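Local coordinates for protein putative arylalkylamine N-Acetyltransferase 7 (Aedes aegypti, PDB 4FD7) that probably transfers an acetyl group from acetyl-CoA to the amine of an arylalkylamine or related substrate, as a mosquito member of the GNAT acetyltransferase family, at residues F139-V144 / Y232-V237; H146-M151 / P174-V179. All coordinates share one frame; numbering follows the deposited sequence.

Contact 1: residues F139-V144 / Y232-V237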
ATOM      1  N   PHE A 139      -0.749  13.643  11.722  1.00 15.64           N
ATOM      2  CA  PHE A 139      -0.548  13.557  13.174  1.00 14.77           C
ATOM      3  C   PHE A 139      -1.220  14.697  13.901  1.00 14.70           C
ATOM      4  O   PHE A 139      -1.931  14.479  14.870  1.00 14.97           O
ATOM      5  CB  PHE A 139       0.938  13.538  13.543  1.00 16.73           C
ATOM      6  CG  PHE A 139       1.691  12.396  12.934  1.00 18.07           C
ATOM      7  CD1 PHE A 139       1.538  11.103  13.424  1.00 14.98           C
ATOM      8  CD2 PHE A 139       2.537  12.610  11.857  1.00 18.45           C
ATOM      9  CE1 PHE A 139       2.237  10.043  12.857  1.00 17.23           C
ATOM     10  CE2 PHE A 139       3.238  11.548  11.287  1.00 17.23           C
ATOM     11  CZ  PHE A 139       3.075  10.267  11.786  1.00 17.53           C
ATOM     12  N   ASP A 140      -1.014  15.919  13.418  1.00 15.57           N
ATOM     13  CA  ASP A 140      -1.651  17.074  14.043  1.00 16.94           C
ATOM     14  C   ASP A 140      -3.153  17.145  13.775  1.00 15.68           C
ATOM     15  O   ASP A 140      -3.918  17.542  14.641  1.00 16.56           O
ATOM     16  CB  ASP A 140      -0.977  18.370  13.604  1.00 18.87           C
ATOM     17  CG  ASP A 140       0.395  18.554  14.227  1.00 20.40           C
ATOM     18  OD1 ASP A 140       0.653  17.967  15.295  1.00 19.65           O
ATOM     19  OD2 ASP A 140       1.211  19.307  13.653  1.00 22.04           O
ATOM     20  N   ARG A 141      -3.572  16.769  12.571  1.00 15.86           N
ATOM     21  CA  ARG A 141      -4.989  16.802  12.228  1.00 15.47           C
ATOM     22  C   ARG A 141      -5.811  15.855  13.087  1.00 16.28           C
ATOM     23  O   ARG A 141      -6.938  16.177  13.468  1.00 16.19           O
ATOM     24  CB  ARG A 141      -5.198  16.474  10.752  1.00 16.11           C
ATOM     25  CG  ARG A 141      -5.156  17.712   9.874  1.00 17.90           C
ATOM     26  CD  ARG A 141      -5.418  17.387   8.421  1.00 18.95           C
ATOM     27  NE  ARG A 141      -6.681  16.676   8.218  1.00 19.84           N
ATOM     28  CZ  ARG A 141      -6.780  15.521   7.566  1.00 20.54           C
ATOM     29  NH1 ARG A 141      -5.689  14.948   7.062  1.00 19.59           N
ATOM     30  NH2 ARG A 141      -7.965  14.930   7.417  1.00 17.74           N
ATOM     31  N   TYR A 142      -5.258  14.686  13.382  1.00 13.62           N
ATOM     32  CA  TYR A 142      -5.993  13.729  14.203  1.00 17.23           C
ATOM     33  C   TYR A 142      -5.518  13.646  15.657  1.00 16.51           C
ATOM     34  O   TYR A 142      -6.104  12.906  16.454  1.00 15.57           O
ATOM     35  CB  TYR A 142      -5.929  12.345  13.570  1.00 14.87           C
ATOM     36  CG  TYR A 142      -6.780  12.178  12.332  1.00 15.75           C
ATOM     37  CD1 TYR A 142      -6.221  12.210  11.063  1.00 16.09           C
ATOM     38  CD2 TYR A 142      -8.144  11.943  12.439  1.00 16.16           C
ATOM     39  CE1 TYR A 142      -7.011  12.016   9.925  1.00 16.66           C
ATOM     40  CE2 TYR A 142      -8.931  11.761  11.319  1.00 15.36           C
ATOM     41  CZ  TYR A 142      -8.372  11.798  10.068  1.00 18.42           C
ATOM     42  OH  TYR A 142      -9.193  11.605   8.964  1.00 16.52           O
ATOM     43  N   ASN A 143      -4.475  14.401  15.994  1.00 15.65           N
ATOM     44  CA  ASN A 143      -3.876  14.361  17.328  1.00 14.82           C
ATOM     45  C   ASN A 143      -3.512  12.931  17.689  1.00 16.82           C
ATOM     46  O   ASN A 143      -3.943  12.402  18.724  1.00 15.30           O
ATOM     47  CB  ASN A 143      -4.817  14.950  18.394  1.00 18.59           C
ATOM     48  CG  ASN A 143      -4.107  15.220  19.712  1.00 22.20           C
ATOM     49  OD1 ASN A 143      -2.943  15.601  19.721  1.00 20.68           O
ATOM     50  ND2 ASN A 143      -4.812  15.034  20.828  1.00 23.95           N
ATOM     51  N   VAL A 144      -2.773  12.287  16.789  1.00 14.13           N
ATOM     52  CA  VAL A 144      -2.239  10.960  17.046  1.00 16.64           C
ATOM     53  C   VAL A 144      -0.735  10.968  16.816  1.00 15.29           C
ATOM     54  O   VAL A 144      -0.207  11.848  16.126  1.00 17.08           O
ATOM     55  CB  VAL A 144      -2.883   9.885  16.143  1.00 15.61           C
ATOM     56  CG1 VAL A 144      -4.374   9.821  16.389  1.00 16.25           C
ATOM     57  CG2 VAL A 144      -2.596  10.184  14.671  1.00 16.54           C
ATOM     58  N   TYR A 232      -3.813  11.720  -0.697  1.00 16.51           N
ATOM     59  CA  TYR A 232      -3.555  11.171   0.626  1.00 14.03           C
ATOM     60  C   TYR A 232      -4.933  11.010   1.273  1.00 14.90           C
ATOM     61  O   TYR A 232      -5.713  11.959   1.333  1.00 14.97           O
ATOM     62  CB  TYR A 232      -2.652  12.078   1.457  1.00 16.20           C
ATOM     63  CG  TYR A 232      -1.641  11.307   2.277  1.00 15.41           C
ATOM     64  CD1 TYR A 232      -0.404  10.968   1.747  1.00 13.60           C
ATOM     65  CD2 TYR A 232      -1.931  10.906   3.573  1.00 13.88           C
ATOM     66  CE1 TYR A 232       0.519  10.260   2.488  1.00 15.87           C
ATOM     67  CE2 TYR A 232      -1.012  10.196   4.323  1.00 15.50           C
ATOM     68  CZ  TYR A 232       0.210   9.877   3.775  1.00 16.73           C
ATOM     69  OH  TYR A 232       1.129   9.169   4.518  1.00 16.57           O
ATOM     70  N   MET A 233      -5.233   9.801   1.733  1.00 15.42           N
ATOM     71  CA  MET A 233      -6.553   9.461   2.271  1.00 13.42           C
ATOM     72  C   MET A 233      -6.422   8.760   3.629  1.00 12.85           C
ATOM     73  O   MET A 233      -5.452   8.009   3.875  1.00 12.59           O
ATOM     74  CB  MET A 233      -7.354   8.617   1.276  1.00 14.70           C
ATOM     75  CG  MET A 233      -7.442   9.221  -0.126  1.00 15.81           C
ATOM     76  SD  MET A 233      -8.263   8.080  -1.262  1.00 17.24           S
ATOM     77  CE  MET A 233      -9.941   8.164  -0.635  1.00 16.07           C
ATOM     78  N   SER A 234      -7.392   9.012   4.509  1.00 14.78           N
ATOM     79  CA  SER A 234      -7.331   8.490   5.882  1.00 12.63           C
ATOM     80  C   SER A 234      -8.606   7.791   6.366  1.00 13.71           C
ATOM     81  O   SER A 234      -9.714   8.129   5.964  1.00 14.93           O
ATOM     82  CB  SER A 234      -6.905   9.597   6.870  1.00 13.08           C
ATOM     83  OG  SER A 234      -7.764  10.721   6.824  1.00 14.72           O
ATOM     84  N   LEU A 235      -8.430   6.823   7.257  1.00 13.52           N
ATOM     85  CA  LEU A 235      -9.539   6.024   7.770  1.00 15.77           C
ATOM     86  C   LEU A 235      -9.407   5.845   9.270  1.00 16.12           C
ATOM     87  O   LEU A 235      -8.444   5.234   9.740  1.00 16.19           O
ATOM     88  CB  LEU A 235      -9.542   4.650   7.098  1.00 16.07           C
ATOM     89  CG  LEU A 235     -10.594   3.629   7.536  1.00 16.48           C
ATOM     90  CD1 LEU A 235     -11.986   4.057   7.076  1.00 21.37           C
ATOM     91  CD2 LEU A 235     -10.225   2.253   6.992  1.00 15.80           C
ATOM     92  N   ARG A 236     -10.374   6.375  10.016  1.00 15.99           N
ATOM     93  CA  ARG A 236     -10.454   6.106  11.449  1.00 19.35           C
ATOM     94  C   ARG A 236     -11.137   4.778  11.690  1.00 22.56           C
ATOM     95  O   ARG A 236     -12.227   4.511  11.171  1.00 21.73           O
ATOM     96  CB  ARG A 236     -11.215   7.205  12.188  1.00 23.42           C
ATOM     97  CG  ARG A 236     -10.391   8.446  12.450  1.00 20.31           C
ATOM     98  CD  ARG A 236     -11.041   9.312  13.523  1.00 21.05           C
ATOM     99  NE  ARG A 236     -10.898   8.778  14.879  1.00 17.69           N
ATOM    100  CZ  ARG A 236     -11.258   9.456  15.962  1.00 18.42           C
ATOM    101  NH1 ARG A 236     -11.780  10.670  15.828  1.00 19.36           N
ATOM    102  NH2 ARG A 236     -11.103   8.937  17.167  1.00 19.66           N
ATOM    103  N   VAL A 237     -10.483   3.932  12.474  1.00 22.99           N
ATOM    104  CA  VAL A 237     -11.010   2.617  12.741  1.00 23.13           C
ATOM    105  C   VAL A 237     -11.609   2.659  14.133  1.00 26.41           C
ATOM    106  O   VAL A 237     -11.719   3.737  14.719  1.00 29.91           O
ATOM    107  CB  VAL A 237      -9.929   1.543  12.607  1.00 22.16           C
ATOM    108  CG1 VAL A 237      -9.206   1.718  11.266  1.00 18.09           C
ATOM    109  CG2 VAL A 237      -8.935   1.628  13.758  1.00 21.01           C
TER
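Tyr142, in the last turn of helix 138-142, reaches across to strand 229-236 and meets Ser234 through its hydroxyl and Arg236 through its ring, a compact example of one aromatic side chain doing polar and apolar work at once. The polar part is the short contact between Tyr142 OH and Ser234 OG, which lie 2.7 Å apart, at hydrogen-bonding distance. Ser234 OG sits at the edge of the phenol, near the plane of the ring, and also lies 3.4 Å from Tyr142 CE1. The serine torsion, with OG between its own backbone N and carbonyl carbon (chi1 57°), turns that oxygen to the tyrosine hydroxyl. Ser234 OG has a stronger partner in Asp205 on the adjoining strand 203-209, and the same carboxylate oxygen, Asp205 OD1, forms a salt bridge with Arg141 NH1. That arginine also donates to the carbonyl of Ala136, so charge and hydroxyls form a small network beside the phenol.

The apolar part is carried by the aliphatic stem of Arg236. Its CG approaches Tyr142 CE2 obliquely at 3.8 Å, and its CD follows at 3.9 Å from the same CE2 atom. These two carbons make the contact, while the guanidinium plane is turned 76° from the ring and is not stacked on it.

Leu183 also touches the ring, from strand 183-188. The arrangement is helix-on-sheet packing in a GNAT fold: a short helix laid by its terminal tyrosine against the central strand of the C-terminal antiparallel sheet.

Contact 2: residues H146-M151 / P174-V179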
ATOM      1  N   HIS A 146       0.733   7.882  15.878  1.00 16.05           N
ATOM      2  CA  HIS A 146       0.985   6.781  14.954  1.00 16.08           C
ATOM      3  C   HIS A 146      -0.167   6.570  13.982  1.00 15.88           C
ATOM      4  O   HIS A 146      -1.319   6.875  14.300  1.00 15.81           O
ATOM      5  CB  HIS A 146       1.223   5.475  15.715  1.00 17.12           C
ATOM      6  CG  HIS A 146       2.167   5.602  16.868  1.00 18.69           C
ATOM      7  ND1 HIS A 146       3.529   5.710  16.701  1.00 19.01           N
ATOM      8  CD2 HIS A 146       1.943   5.625  18.204  1.00 19.21           C
ATOM      9  CE1 HIS A 146       4.108   5.805  17.888  1.00 20.22           C
ATOM     10  NE2 HIS A 146       3.170   5.753  18.813  1.00 21.96           N
ATOM     11  N   TYR A 147       0.149   6.031  12.803  1.00 14.86           N
ATOM     12  CA  TYR A 147      -0.886   5.512  11.900  1.00 14.06           C
ATOM     13  C   TYR A 147      -0.375   4.416  10.967  1.00 12.03           C
ATOM     14  O   TYR A 147       0.787   4.382  10.611  1.00 12.42           O
ATOM     15  CB  TYR A 147      -1.560   6.620  11.093  1.00 15.66           C
ATOM     16  CG  TYR A 147      -0.698   7.336  10.064  1.00 14.65           C
ATOM     17  CD1 TYR A 147      -0.509   6.814   8.782  1.00 12.86           C
ATOM     18  CD2 TYR A 147      -0.117   8.558  10.358  1.00 16.13           C
ATOM     19  CE1 TYR A 147       0.254   7.496   7.834  1.00 15.30           C
ATOM     20  CE2 TYR A 147       0.632   9.240   9.427  1.00 15.48           C
ATOM     21  CZ  TYR A 147       0.815   8.711   8.169  1.00 16.96           C
ATOM     22  OH  TYR A 147       1.574   9.400   7.247  1.00 18.26           O
ATOM     23  N   LEU A 148      -1.267   3.526  10.556  1.00 13.01           N
ATOM     24  CA  LEU A 148      -0.903   2.441   9.654  1.00 11.75           C
ATOM     25  C   LEU A 148      -0.754   2.976   8.231  1.00 12.69           C
ATOM     26  O   LEU A 148      -1.709   3.476   7.658  1.00 12.12           O
ATOM     27  CB  LEU A 148      -1.978   1.353   9.666  1.00 11.73           C
ATOM     28  CG  LEU A 148      -1.638   0.119   8.830  1.00 11.90           C
ATOM     29  CD1 LEU A 148      -0.374  -0.549   9.348  1.00 10.26           C
ATOM     30  CD2 LEU A 148      -2.814  -0.858   8.839  1.00 15.06           C
ATOM     31  N   ASN A 149       0.450   2.861   7.683  1.00 14.40           N
ATOM     32  CA  ASN A 149       0.780   3.347   6.351  1.00 12.83           C
ATOM     33  C   ASN A 149       1.134   2.171   5.460  1.00 13.27           C
ATOM     34  O   ASN A 149       1.237   1.021   5.929  1.00 13.84           O
ATOM     35  CB  ASN A 149       1.966   4.298   6.445  1.00 14.54           C
ATOM     36  CG  ASN A 149       2.145   5.169   5.203  1.00 15.21           C
ATOM     37  OD1 ASN A 149       1.355   5.132   4.256  1.00 16.08           O
ATOM     38  ND2 ASN A 149       3.198   5.966   5.216  1.00 19.68           N
ATOM     39  N   ALA A 150       1.365   2.462   4.183  1.00 13.67           N
ATOM     40  CA  ALA A 150       1.608   1.423   3.190  1.00 12.20           C
ATOM     41  C   ALA A 150       2.604   1.875   2.138  1.00 14.88           C
ATOM     42  O   ALA A 150       2.741   3.068   1.868  1.00 15.56           O
ATOM     43  CB  ALA A 150       0.320   1.046   2.519  1.00 13.71           C
ATOM     44  N   MET A 151       3.263   0.906   1.511  1.00 13.96           N
ATOM     45  CA  MET A 151       4.127   1.173   0.366  1.00 17.00           C
ATOM     46  C   MET A 151       3.780   0.188  -0.740  1.00 16.05           C
ATOM     47  O   MET A 151       4.610  -0.629  -1.131  1.00 19.36           O
ATOM     48  CB  MET A 151       5.604   1.026   0.747  1.00 18.70           C
ATOM     49  CG  MET A 151       6.598   1.403  -0.350  1.00 18.40           C
ATOM     50  SD  MET A 151       6.400   3.077  -0.958  1.00 27.89           S
ATOM     51  CE  MET A 151       6.007   2.799  -2.688  1.00 23.62           C
ATOM     52  N   PRO A 174      -9.891  -4.507  11.232  1.00 15.35           N
ATOM     53  CA  PRO A 174      -9.620  -5.356  12.401  1.00 14.93           C
ATOM     54  C   PRO A 174      -8.137  -5.398  12.792  1.00 13.98           C
ATOM     55  O   PRO A 174      -7.847  -5.504  13.982  1.00 14.84           O
ATOM     56  CB  PRO A 174     -10.116  -6.750  11.965  1.00 18.45           C
ATOM     57  CG  PRO A 174     -10.171  -6.698  10.477  1.00 16.69           C
ATOM     58  CD  PRO A 174     -10.435  -5.278  10.094  1.00 15.33           C
ATOM     59  N   LEU A 175      -7.222  -5.302  11.831  1.00 14.44           N
ATOM     60  CA  LEU A 175      -5.790  -5.308  12.157  1.00 15.29           C
ATOM     61  C   LEU A 175      -5.436  -4.146  13.087  1.00 13.89           C
ATOM     62  O   LEU A 175      -4.732  -4.340  14.080  1.00 14.95           O
ATOM     63  CB  LEU A 175      -4.926  -5.244  10.889  1.00 16.32           C
ATOM     64  CG  LEU A 175      -3.410  -5.070  11.076  1.00 15.33           C
ATOM     65  CD1 LEU A 175      -2.783  -6.223  11.877  1.00 15.29           C
ATOM     66  CD2 LEU A 175      -2.703  -4.907   9.737  1.00 13.02           C
ATOM     67  N   CYS A 176      -5.943  -2.952  12.785  1.00 12.97           N
ATOM     68  CA  CYS A 176      -5.650  -1.782  13.614  1.00 13.10           C
ATOM     69  C   CYS A 176      -6.277  -1.919  14.990  1.00 15.00           C
ATOM     70  O   CYS A 176      -5.697  -1.514  15.988  1.00 11.71           O
ATOM     71  CB  CYS A 176      -6.157  -0.495  12.973  1.00 15.87           C
ATOM     72  SG  CYS A 176      -5.165   0.098  11.606  1.00 14.85           S
ATOM     73  N   ARG A 177      -7.481  -2.472  15.040  1.00 14.08           N
ATOM     74  CA  ARG A 177      -8.146  -2.615  16.324  1.00 17.14           C
ATOM     75  C   ARG A 177      -7.333  -3.549  17.195  1.00 15.29           C
ATOM     76  O   ARG A 177      -7.216  -3.347  18.408  1.00 15.61           O
ATOM     77  CB  ARG A 177      -9.570  -3.155  16.146  1.00 16.04           C
ATOM     78  CG  ARG A 177     -10.524  -2.169  15.488  1.00 19.56           C
ATOM     79  CD  ARG A 177     -11.989  -2.498  15.802  1.00 19.00           C
ATOM     80  NE  ARG A 177     -12.902  -1.709  14.981  1.00 23.85           N
ATOM     81  CZ  ARG A 177     -13.961  -2.198  14.347  1.00 24.34           C
ATOM     82  NH1 ARG A 177     -14.257  -3.490  14.441  1.00 24.10           N
ATOM     83  NH2 ARG A 177     -14.733  -1.394  13.622  1.00 23.03           N
ATOM     84  N   ALA A 178      -6.775  -4.576  16.569  1.00 14.43           N
ATOM     85  CA  ALA A 178      -6.022  -5.593  17.288  1.00 15.15           C
ATOM     86  C   ALA A 178      -4.701  -5.074  17.863  1.00 16.56           C
ATOM     87  O   ALA A 178      -4.337  -5.415  18.984  1.00 13.53           O
ATOM     88  CB  ALA A 178      -5.787  -6.817  16.410  1.00 15.54           C
ATOM     89  N   VAL A 179      -3.998  -4.242  17.103  1.00 15.89           N
ATOM     90  CA  VAL A 179      -2.701  -3.737  17.544  1.00 15.53           C
ATOM     91  C   VAL A 179      -2.775  -2.373  18.224  1.00 16.06           C
ATOM     92  O   VAL A 179      -1.755  -1.842  18.655  1.00 16.96           O
ATOM     93  CB  VAL A 179      -1.717  -3.663  16.382  1.00 16.60           C
ATOM     94  CG1 VAL A 179      -1.678  -5.009  15.666  1.00 17.85           C
ATOM     95  CG2 VAL A 179      -2.135  -2.555  15.439  1.00 15.52           C
TER
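Leu148 is the residue of strand 146-155 that meets helix 172-179, its side chain pressing against Leu175 and Cys176. Along the strand, His146 and Tyr147 come first and turn to other parts of the fold: the imidazole ND1 bonds to Ser108, and Tyr147 points away from the helix. At Leu148 the direction reverses. Its CG lies opposite the backbone N (chi1 -176°), which carries CD2 forward to the helix, 3.8 Å from Cys176 SG and 4.1 Å from Leu175 CD2. The leucine stem joins in, with Leu148 CB 3.9 Å from Cys176 SG. The two leucine side chains cross at about a right angle, meeting through one methyl each. All three residues are buried, and the meeting is purely van der Waals. Around them, Leu148 also touches Leu104 and Met86, and Leu175 packs on Trp15. Next comes Asn149: the backbone N-H of Ala150 reaches Asn149 OD1 (N to OD1 2.7 Å) from above the side-chain carbonyl plane, a bond local to the strand.

Leu148 also pairs through its backbone with Leu183 and Ala185, a parallel pattern. This is the beta-alpha-beta crossover of the GNAT core, in which helix 172-179 lies in the connection between strands 146-155 and 183-188 and packs on the first.

Both contacts set a helix against a strand, but at different depths. Contact 2 is fully buried and wholly apolar, whereas contact 1 is only partly buried and mixes a hydroxyl pair with an arginine stem near charged groups. They sit on two antiparallel parts joined where strand 146-155 pairs with strand 183-188, with centres about 12 Å apart. Residues of the two contacts also touch each other: Tyr232 OH and Tyr147 OH lie 2.8 Å apart, probably hydrogen-bonded, Phe139 packs on the Tyr147 ring, and Val237 leans on Cys176. Helix 138-142 leads directly into strand 146-155. Both segments of contact 2 lie between 144 and 232, nested within the loop closed by contact 1.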